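Local coordinates for protein aminotransferase, class III (Deinococcus radiodurans, PDB 3I4J) that probably transfers amino groups between substrates using pyridoxal phosphate as cofactor, at residues A109-V114 / E149-L154; D175-R180 / Y214-D219. The protein carries 1 engineered substitution. All blocks are in the same frame, centred on the assembly; numbering follows the deposited sequence.

Contact 1 of 2, residues A109-V114 / E149-L154; sequences ARQYHV and ELYTPL
Helix 98-115, which packs on the mixed sheet of the pyridoxal-phosphate aminotransferase fold, meets here, through Arg110 against Leu150, Tyr151 and Pro153, the loop and short 3-10 turn of 149-154 that lead toward strand 162-163. Arg110 carries the contact. Its guanidinium approaches the carbonyl oxygen of Leu150 side-on: NE donates at 2.8 Å to Leu150 O, nearly in line with the carbonyl bond (C=O...N 175°), and NH2 reaches the same Leu150 O at 3.0 Å by a more bent bond, both within the guanidinium plane. The bend at chi2 (59°) swings the group beside its own helix, where Val114 CG2 lies over one face while Pro153 CG covers the opposite face, 3.5 Å from Arg110 NH2. The Tyr151 ring stands almost upright to the guanidinium plane, its CD1 3.5 Å from Arg110 CG, and its hydroxyl OH comes within 3.2 Å of Gln111 CB. Gln111 NE2 hydrogen-bonds to Glu115, and Lys107 makes a cation-pi contact with the Tyr151 ring. Leu150 O thus ties 149-154 to the helix, while the carbonyls of Pro119 and Arg121 fix Arg110 NH1; the partial negative charges of these oxygens would probably stabilise the buried cation.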
loop_
_atom_site.group_PDB
_atom_site.type_symbol
_atom_site.label_atom_id
_atom_site.label_comp_id
_atom_site.label_asym_id
_atom_site.label_seq_id
_atom_site.Cartn_x
_atom_site.Cartn_y
_atom_site.Cartn_z
ATOM N N ALA C 109 10.898 16.659 1.266
ATOM C CA ALA C 109 11.142 18.041 0.865
ATOM C C ALA C 109 11.132 18.937 2.096
ATOM O O ALA C 109 11.981 19.815 2.241
ATOM C CB ALA C 109 10.086 18.500 -0.130
ATOM N N ARG C 110 10.170 18.708 2.987
ATOM C CA ARG C 110 10.067 19.496 4.211
ATOM C C ARG C 110 11.264 19.231 5.122
ATOM O O ARG C 110 11.907 20.170 5.594
ATOM C CB ARG C 110 8.755 19.168 4.939
ATOM C CG ARG C 110 8.631 19.724 6.365
ATOM C CD ARG C 110 8.733 21.245 6.445
ATOM N NE ARG C 110 8.607 21.718 7.828
ATOM C CZ ARG C 110 8.885 22.958 8.227
ATOM N NH1 ARG C 110 9.306 23.862 7.353
ATOM N NH2 ARG C 110 8.750 23.296 9.504
ATOM N N GLN C 111 11.574 17.960 5.360
ATOM C CA GLN C 111 12.705 17.623 6.220
ATOM C C GLN C 111 14.023 18.192 5.705
ATOM O O GLN C 111 14.860 18.639 6.485
ATOM C CB GLN C 111 12.853 16.108 6.374
ATOM C CG GLN C 111 13.985 15.738 7.326
ATOM C CD GLN C 111 14.045 14.261 7.642
ATOM O OE1 GLN C 111 13.178 13.488 7.230
ATOM N NE2 GLN C 111 15.072 13.858 8.385
ATOM N N TYR C 112 14.206 18.165 4.391
ATOM C CA TYR C 112 15.424 18.680 3.774
ATOM C C TYR C 112 15.742 20.100 4.255
ATOM O O TYR C 112 16.859 20.385 4.687
ATOM C CB TYR C 112 15.269 18.673 2.251
ATOM C CG TYR C 112 16.418 19.302 1.489
ATOM C CD1 TYR C 112 17.622 18.620 1.313
ATOM C CD2 TYR C 112 16.292 20.576 0.933
ATOM C CE1 TYR C 112 18.678 19.193 0.597
ATOM C CE2 TYR C 112 17.339 21.158 0.215
ATOM C CZ TYR C 112 18.527 20.460 0.051
ATOM O OH TYR C 112 19.561 21.020 -0.668
ATOM N N HIS C 113 14.758 20.988 4.183
ATOM C CA HIS C 113 14.965 22.369 4.602
ATOM C C HIS C 113 15.121 22.532 6.106
ATOM O O HIS C 113 15.869 23.397 6.569
ATOM C CB HIS C 113 13.827 23.235 4.066
ATOM C CG HIS C 113 13.832 23.336 2.575
ATOM N ND1 HIS C 113 12.755 22.973 1.796
ATOM C CD2 HIS C 113 14.819 23.686 1.715
ATOM C CE1 HIS C 113 13.080 23.091 0.521
ATOM N NE2 HIS C 113 14.326 23.521 0.444
ATOM N N VAL C 114 14.423 21.701 6.871
ATOM C CA VAL C 114 14.524 21.762 8.322
ATOM C C VAL C 114 15.931 21.360 8.771
ATOM O O VAL C 114 16.508 21.978 9.673
ATOM C CB VAL C 114 13.485 20.832 8.993
ATOM C CG1 VAL C 114 13.822 20.651 10.470
ATOM C CG2 VAL C 114 12.088 21.429 8.846
ATOM N N GLU C 149 5.916 18.282 15.518
ATOM C CA GLU C 149 5.861 19.741 15.488
ATOM C C GLU C 149 6.624 20.347 14.317
ATOM O O GLU C 149 6.421 21.513 13.973
ATOM C CB GLU C 149 6.388 20.319 16.811
ATOM C CG GLU C 149 7.810 19.904 17.179
ATOM C CD GLU C 149 7.969 18.398 17.332
ATOM O OE1 GLU C 149 7.171 17.780 18.071
ATOM O OE2 GLU C 149 8.896 17.831 16.712
ATOM N N LEU C 150 7.497 19.557 13.702
ATOM C CA LEU C 150 8.284 20.033 12.569
ATOM C C LEU C 150 7.532 19.885 11.247
ATOM O O LEU C 150 7.935 20.456 10.233
ATOM C CB LEU C 150 9.601 19.257 12.477
ATOM C CG LEU C 150 10.561 19.352 13.665
ATOM C CD1 LEU C 150 11.779 18.473 13.401
ATOM C CD2 LEU C 150 10.982 20.803 13.875
ATOM N N TYR C 151 6.435 19.135 11.265
ATOM C CA TYR C 151 5.658 18.891 10.053
ATOM C C TYR C 151 4.230 19.432 10.064
ATOM O O TYR C 151 3.532 19.394 9.051
ATOM C CB TYR C 151 5.661 17.391 9.771
ATOM C CG TYR C 151 7.059 16.871 9.527
ATOM C CD1 TYR C 151 7.623 16.909 8.253
ATOM C CD2 TYR C 151 7.843 16.398 10.581
ATOM C CE1 TYR C 151 8.936 16.492 8.031
ATOM C CE2 TYR C 151 9.162 15.979 10.372
ATOM C CZ TYR C 151 9.701 16.029 9.095
ATOM O OH TYR C 151 11.001 15.618 8.880
ATOM N N THR C 152 3.796 19.950 11.207
ATOM C CA THR C 152 2.453 20.501 11.316
ATOM C C THR C 152 2.178 21.676 10.362
ATOM O O THR C 152 1.031 21.939 10.012
ATOM C CB THR C 152 2.179 20.975 12.746
ATOM O OG1 THR C 152 0.920 21.657 12.794
ATOM C CG2 THR C 152 3.269 21.907 13.191
ATOM N N PRO C 153 3.221 22.415 9.944
ATOM C CA PRO C 153 2.905 23.521 9.035
ATOM C C PRO C 153 2.305 23.061 7.704
ATOM O O PRO C 153 1.650 23.841 7.015
ATOM C CB PRO C 153 4.250 24.234 8.871
ATOM C CG PRO C 153 5.254 23.150 9.143
ATOM C CD PRO C 153 4.648 22.426 10.306
ATOM N N LEU C 154 2.525 21.796 7.354
ATOM C CA LEU C 154 1.987 21.240 6.114
ATOM C C LEU C 154 0.469 21.076 6.202
ATOM O O LEU C 154 -0.205 20.879 5.186
ATOM C CB LEU C 154 2.640 19.884 5.815
ATOM C CG LEU C 154 4.037 19.870 5.177
ATOM C CD1 LEU C 154 4.951 20.890 5.840
ATOM C CD2 LEU C 154 4.619 18.472 5.297
#

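Contact 2 of 2, residues D175-R180 / Y214-D219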
loop_
_atom_site.group_PDB
_atom_site.type_symbol
_atom_site.label_atom_id
_atom_site.label_comp_id
_atom_site.label_asym_id
_atom_site.label_seq_id
_atom_site.Cartn_x
_atom_site.Cartn_y
_atom_site.Cartn_z
ATOM N N ASP C 175 5.471 30.554 -20.261
ATOM C CA ASP C 175 4.393 29.963 -19.465
ATOM C C ASP C 175 4.929 29.556 -18.089
ATOM O O ASP C 175 4.271 29.753 -17.064
ATOM C CB ASP C 175 3.823 28.746 -20.218
ATOM C CG ASP C 175 2.492 28.260 -19.654
ATOM O OD1 ASP C 175 1.645 29.104 -19.292
ATOM O OD2 ASP C 175 2.284 27.027 -19.599
ATOM N N ALA C 176 6.139 29.006 -18.075
ATOM C CA ALA C 176 6.773 28.564 -16.833
ATOM C C ALA C 176 7.098 29.728 -15.898
ATOM O O ALA C 176 7.178 29.553 -14.681
ATOM C CB ALA C 176 8.043 27.774 -17.153
ATOM N N GLU C 177 7.289 30.920 -16.461
ATOM C CA GLU C 177 7.596 32.092 -15.648
ATOM C C GLU C 177 6.499 32.361 -14.623
ATOM O O GLU C 177 6.693 33.117 -13.674
ATOM C CB GLU C 177 7.815 33.318 -16.543
ATOM C CG GLU C 177 9.224 33.379 -17.108
ATOM C CD GLU C 177 10.261 33.685 -16.040
ATOM O OE1 GLU C 177 11.401 33.190 -16.150
ATOM O OE2 GLU C 177 9.940 34.434 -15.094
ATOM N N GLY C 178 5.346 31.732 -14.810
ATOM C CA GLY C 178 4.272 31.906 -13.854
ATOM C C GLY C 178 4.727 31.414 -12.489
ATOM O O GLY C 178 4.222 31.865 -11.459
ATOM N N LEU C 179 5.691 30.493 -12.478
ATOM C CA LEU C 179 6.204 29.950 -11.225
ATOM C C LEU C 179 6.991 31.015 -10.472
ATOM O O LEU C 179 6.914 31.104 -9.243
ATOM C CB LEU C 179 7.087 28.719 -11.484
ATOM C CG LEU C 179 7.733 28.069 -10.250
ATOM C CD1 LEU C 179 6.662 27.682 -9.236
ATOM C CD2 LEU C 179 8.534 26.842 -10.674
ATOM N N ARG C 180 7.755 31.826 -11.201
ATOM C CA ARG C 180 8.514 32.882 -10.547
ATOM C C ARG C 180 7.528 33.871 -9.930
ATOM O O ARG C 180 7.708 34.310 -8.798
ATOM C CB ARG C 180 9.419 33.623 -11.539
ATOM C CG ARG C 180 10.349 34.624 -10.847
ATOM C CD ARG C 180 11.000 35.578 -11.842
ATOM N NE ARG C 180 11.692 34.866 -12.911
ATOM C CZ ARG C 180 12.935 34.398 -12.833
ATOM N NH1 ARG C 180 13.650 34.566 -11.729
ATOM N NH2 ARG C 180 13.459 33.757 -13.866
ATOM N N TYR C 214 9.650 22.902 -18.689
ATOM C CA TYR C 214 10.375 22.346 -17.557
ATOM C C TYR C 214 11.825 22.786 -17.443
ATOM O O TYR C 214 12.395 22.758 -16.350
ATOM C CB TYR C 214 10.248 20.824 -17.548
ATOM C CG TYR C 214 8.833 20.410 -17.218
ATOM C CD1 TYR C 214 8.265 20.726 -15.984
ATOM C CD2 TYR C 214 8.035 19.779 -18.170
ATOM C CE1 TYR C 214 6.916 20.428 -15.710
ATOM C CE2 TYR C 214 6.698 19.481 -17.912
ATOM C CZ TYR C 214 6.146 19.808 -16.688
ATOM O OH TYR C 214 4.811 19.537 -16.460
ATOM N N GLU C 215 12.424 23.192 -18.559
ATOM C CA GLU C 215 13.795 23.683 -18.516
ATOM C C GLU C 215 13.770 24.949 -17.659
ATOM O O GLU C 215 14.628 25.146 -16.793
ATOM C CB GLU C 215 14.306 24.017 -19.925
ATOM C CG GLU C 215 14.546 22.802 -20.822
ATOM C CD GLU C 215 13.310 22.343 -21.579
ATOM O OE1 GLU C 215 12.184 22.768 -21.243
ATOM O OE2 GLU C 215 13.469 21.539 -22.517
ATOM N N ARG C 216 12.770 25.798 -17.898
ATOM C CA ARG C 216 12.623 27.039 -17.143
ATOM C C ARG C 216 12.213 26.754 -15.698
ATOM O O ARG C 216 12.704 27.403 -14.775
ATOM C CB ARG C 216 11.606 27.965 -17.828
ATOM C CG ARG C 216 11.360 29.301 -17.107
ATOM C CD ARG C 216 12.652 30.088 -16.879
ATOM N NE ARG C 216 13.377 30.310 -18.124
ATOM C CZ ARG C 216 13.037 31.207 -19.048
ATOM N NH1 ARG C 216 11.978 31.990 -18.870
ATOM N NH2 ARG C 216 13.746 31.305 -20.167
ATOM N N VAL C 217 11.325 25.783 -15.493
ATOM C CA VAL C 217 10.915 25.422 -14.135
ATOM C C VAL C 217 12.137 24.966 -13.326
ATOM O O VAL C 217 12.323 25.379 -12.183
ATOM C CB VAL C 217 9.869 24.273 -14.141
ATOM C CG1 VAL C 217 9.715 23.690 -12.730
ATOM C CG2 VAL C 217 8.530 24.797 -14.629
ATOM N N ARG C 218 12.960 24.112 -13.925
ATOM C CA ARG C 218 14.163 23.605 -13.263
ATOM C C ARG C 218 15.050 24.767 -12.808
ATOM O O ARG C 218 15.521 24.798 -11.668
ATOM C CB ARG C 218 14.943 22.698 -14.221
ATOM C CG ARG C 218 16.317 22.237 -13.724
ATOM C CD ARG C 218 16.219 21.231 -12.587
ATOM N NE ARG C 218 16.081 21.860 -11.279
ATOM C CZ ARG C 218 15.922 21.189 -10.142
ATOM N NH1 ARG C 218 15.874 19.861 -10.156
ATOM N NH2 ARG C 218 15.822 21.839 -8.992
ATOM N N ASP C 219 15.263 25.720 -13.707
ATOM C CA ASP C 219 16.091 26.885 -13.415
ATOM C C ASP C 219 15.488 27.773 -12.334
ATOM O O ASP C 219 16.189 28.219 -11.428
ATOM C CB ASP C 219 16.333 27.698 -14.691
ATOM C CG ASP C 219 17.230 26.977 -15.681
ATOM O OD1 ASP C 219 17.936 26.030 -15.274
ATOM O OD2 ASP C 219 17.242 27.366 -16.870
#
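Segment 175-180 runs beside helix 213-224, and the two backbones come nearest where the CA atoms of Ala176 and Val217 are 5.9 Å apart. That closeness rests on the small Ala176, whose CB lies 3.6 Å from Arg216 CB and also meets Val217 CG2. Val217 uses its two methyls on different partners: CG2 on Ala176, and CG1 on Leu179, whose CD2 is 3.9 Å from Val217 CG1, the two side chains crossing at about a right angle. Phe194 of strand 191-196 touches both Leu179 and Val217, so the apolar side of the contact faces the central sheet.

At the outer side, Glu177 is shared by two arginines. Its carboxylate pairs with Arg180, three residues on, Glu177 OE2 taking the hydrogen of Arg180 NE at 2.8 Å through its syn lone pair, with the oxygen close to the guanidinium plane. Across the contact, Arg216 folds back at chi2 and chi3 and brings its NH1 to 3.0 Å from Glu177 OE1. The hydrogen bond within this salt bridge is weak and bent (130°). Arg180 NH1 has a second acidic partner, Glu223. Replacing Glu177 by a glutamine would probably leave Arg180 and Arg216 close together without the anion between them. The carboxylate thus probably offsets the like charges of the two arginines, and it ties 175-180 to helix 213-224 above the apolar contacts of Ala176, Leu179 and Val217.

Both contacts belong to helices and loops flanking the mixed seven-stranded sheet, yet they share no element and do not touch: their centres lie 24 Å apart and their nearest atoms about 9 Å. Contact 1 is partly buried and fixes a loop to a helix, whereas contact 2 is a more buried meeting of helices. An arginine matters in each, with different partners. In 109-114 / 149-154 it is sunk among apolar groups and answered by uncharged backbone carbonyls; in 175-180 / 214-219 the arginines flank a carboxylate at the outer side, and apolar side chains face the sheet. Strands 191-196 and 227-231 each touch side chains of helix 98-115 and of contact 2.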